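Local coordinates for acyl carrier protein (Leishmania major, PDB 5ZWS) that probably carries growing acyl chains on a phosphopantetheine arm during fatty acid biosynthesis, captured here in its apo form without that arm, at residues Q52-D57 with E74-N79. Sequence-based numbering, arbitrary orientation.
Sequences QEFILD and EYIAQN
F54 lays one face of its ring over I76, whose CG2 methyl stands above the ring centre, 3.5 Å from the centroid and 9° off the normal, a CH-pi contact. A buried, flat aromatic face suits this methyl. In I76, CG2 lies anti to the backbone N, while CG1 carries CD1 past CD2 of the F54 ring to L56. A beta-branched residue fits because one branch, CG2, covers the ring and the other, ending in CD1, touches both F54 and L56, reaching L56 CD2 at 3.7 Å. The forked end of L56 lets this one methyl meet three residues: it also makes a van der Waals contact with N79 ND2 at 3.4 Å and approaches the Y75 ring obliquely, with CE2 4.3 Å away. L56 and N79 extend from opposite directions, each with CG anti to its backbone N (chi1 -164° and -167°), which brings CD2 against the amide. No hydrogen bond crosses here; N79 instead turns OD1 to the backbone N of M81. I55, at positive phi, is the C' residue of a Schellman motif ending helix 40-53. V7 and V11 of helix 3-17 extend the packing around I76 and F54, respectively. The end of helix 40-53 and its following loop thus pack against the end of helix 69-77, within the hydrophobic core of the acyl carrier protein helical bundle.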
loop_
_atom_site.group_PDB
_atom_site.type_symbol
_atom_site.label_atom_id
_atom_site.label_comp_id
_atom_site.label_asym_id
_atom_site.label_seq_id
_atom_site.Cartn_x
_atom_site.Cartn_y
_atom_site.Cartn_z
ATOM N N GLN A 52 -6.138 2.594 -14.155
ATOM C CA GLN A 52 -7.346 2.258 -13.408
ATOM C C GLN A 52 -7.030 1.997 -11.942
ATOM O O GLN A 52 -7.727 2.486 -11.046
ATOM C CB GLN A 52 -8.018 1.032 -14.026
ATOM C CG GLN A 52 -8.674 1.269 -15.371
ATOM C CD GLN A 52 -9.245 -0.005 -15.958
ATOM O OE1 GLN A 52 -8.559 -1.022 -16.045
ATOM N NE2 GLN A 52 -10.511 0.038 -16.348
ATOM N N GLU A 53 -5.969 1.229 -11.681
ATOM C CA GLU A 53 -5.668 0.801 -10.319
ATOM C C GLU A 53 -5.427 1.988 -9.393
ATOM O O GLU A 53 -5.890 1.994 -8.247
ATOM C CB GLU A 53 -4.459 -0.136 -10.325
ATOM C CG GLU A 53 -4.034 -0.625 -8.948
ATOM C CD GLU A 53 -5.110 -1.440 -8.257
ATOM O OE1 GLU A 53 -5.096 -1.502 -7.012
ATOM O OE2 GLU A 53 -5.976 -2.012 -8.955
ATOM N N PHE A 54 -4.713 3.006 -9.873
ATOM C CA PHE A 54 -4.347 4.149 -9.048
ATOM C C PHE A 54 -5.167 5.395 -9.367
ATOM O O PHE A 54 -4.825 6.483 -8.890
ATOM C CB PHE A 54 -2.849 4.437 -9.199
ATOM C CG PHE A 54 -1.975 3.264 -8.848
ATOM C CD1 PHE A 54 -1.591 3.034 -7.535
ATOM C CD2 PHE A 54 -1.547 2.382 -9.828
ATOM C CE1 PHE A 54 -0.791 1.947 -7.207
ATOM C CE2 PHE A 54 -0.748 1.297 -9.509
ATOM C CZ PHE A 54 -0.369 1.080 -8.194
ATOM N N ILE A 55 -6.252 5.251 -10.139
ATOM C CA ILE A 55 -7.114 6.347 -10.581
ATOM C C ILE A 55 -6.239 7.522 -10.994
ATOM O O ILE A 55 -6.345 8.620 -10.438
ATOM C CB ILE A 55 -8.119 6.756 -9.488
ATOM C CG1 ILE A 55 -8.719 5.519 -8.826
ATOM C CG2 ILE A 55 -9.247 7.584 -10.089
ATOM C CD1 ILE A 55 -9.842 5.836 -7.866
ATOM N N LEU A 56 -5.364 7.291 -11.966
ATOM C CA LEU A 56 -4.310 8.232 -12.313
ATOM C C LEU A 56 -4.231 8.391 -13.821
ATOM O O LEU A 56 -3.908 7.435 -14.532
ATOM C CB LEU A 56 -2.962 7.769 -11.757
ATOM C CG LEU A 56 -1.866 8.833 -11.724
ATOM C CD1 LEU A 56 -2.300 10.023 -10.884
ATOM C CD2 LEU A 56 -0.572 8.236 -11.197
ATOM N N ASP A 57 -4.531 9.591 -14.308
ATOM C CA ASP A 57 -4.335 9.903 -15.717
ATOM C C ASP A 57 -2.852 10.119 -15.977
ATOM O O ASP A 57 -2.269 11.108 -15.520
ATOM C CB ASP A 57 -5.123 11.144 -16.120
ATOM C CG ASP A 57 -5.016 11.437 -17.605
ATOM O OD1 ASP A 57 -5.826 10.898 -18.386
ATOM O OD2 ASP A 57 -4.102 12.200 -17.989
ATOM N N GLU A 74 8.231 2.712 -10.209
ATOM C CA GLU A 74 8.942 3.970 -9.992
ATOM C C GLU A 74 8.043 5.163 -10.286
ATOM O O GLU A 74 7.942 6.092 -9.476
ATOM C CB GLU A 74 10.206 4.040 -10.856
ATOM C CG GLU A 74 11.253 2.962 -10.601
ATOM C CD GLU A 74 11.303 2.503 -9.159
ATOM O OE1 GLU A 74 11.052 1.302 -8.914
ATOM O OE2 GLU A 74 11.597 3.333 -8.275
ATOM N N TYR A 75 7.369 5.150 -11.439
ATOM C CA TYR A 75 6.529 6.282 -11.818
ATOM C C TYR A 75 5.387 6.482 -10.828
ATOM O O TYR A 75 5.121 7.608 -10.391
ATOM C CB TYR A 75 5.985 6.086 -13.234
ATOM C CG TYR A 75 5.008 7.163 -13.641
ATOM C CD1 TYR A 75 5.456 8.371 -14.159
ATOM C CD2 TYR A 75 3.638 6.980 -13.494
ATOM C CE1 TYR A 75 4.570 9.364 -14.523
ATOM C CE2 TYR A 75 2.745 7.970 -13.852
ATOM C CZ TYR A 75 3.217 9.159 -14.368
ATOM O OH TYR A 75 2.334 10.149 -14.731
ATOM N N ILE A 76 4.706 5.399 -10.448
ATOM C CA ILE A 76 3.543 5.534 -9.575
ATOM C C ILE A 76 3.969 5.956 -8.173
ATOM O O ILE A 76 3.381 6.866 -7.577
ATOM C CB ILE A 76 2.727 4.230 -9.547
ATOM C CG1 ILE A 76 2.134 3.937 -10.928
ATOM C CG2 ILE A 76 1.622 4.324 -8.506
ATOM C CD1 ILE A 76 1.098 4.952 -11.380
ATOM N N ALA A 77 4.998 5.306 -7.621
ATOM C CA ALA A 77 5.394 5.593 -6.246
ATOM C C ALA A 77 5.913 7.016 -6.079
ATOM O O ALA A 77 5.956 7.518 -4.949
ATOM C CB ALA A 77 6.447 4.590 -5.774
ATOM N N GLN A 78 6.299 7.676 -7.169
ATOM C CA GLN A 78 6.758 9.058 -7.133
ATOM C C GLN A 78 5.681 10.051 -7.546
ATOM O O GLN A 78 5.933 11.259 -7.534
ATOM C CB GLN A 78 7.987 9.232 -8.032
ATOM C CG GLN A 78 9.162 8.345 -7.658
ATOM C CD GLN A 78 9.575 8.504 -6.209
ATOM O OE1 GLN A 78 9.339 7.617 -5.386
ATOM N NE2 GLN A 78 10.200 9.633 -5.890
ATOM N N ASN A 79 4.495 9.576 -7.921
ATOM C CA ASN A 79 3.399 10.462 -8.277
ATOM C C ASN A 79 2.500 10.620 -7.062
ATOM O O ASN A 79 1.788 9.668 -6.704
ATOM C CB ASN A 79 2.615 9.899 -9.462
ATOM C CG ASN A 79 1.667 10.914 -10.076
ATOM O OD1 ASN A 79 1.069 11.733 -9.378
ATOM N ND2 ASN A 79 1.537 10.870 -11.399
#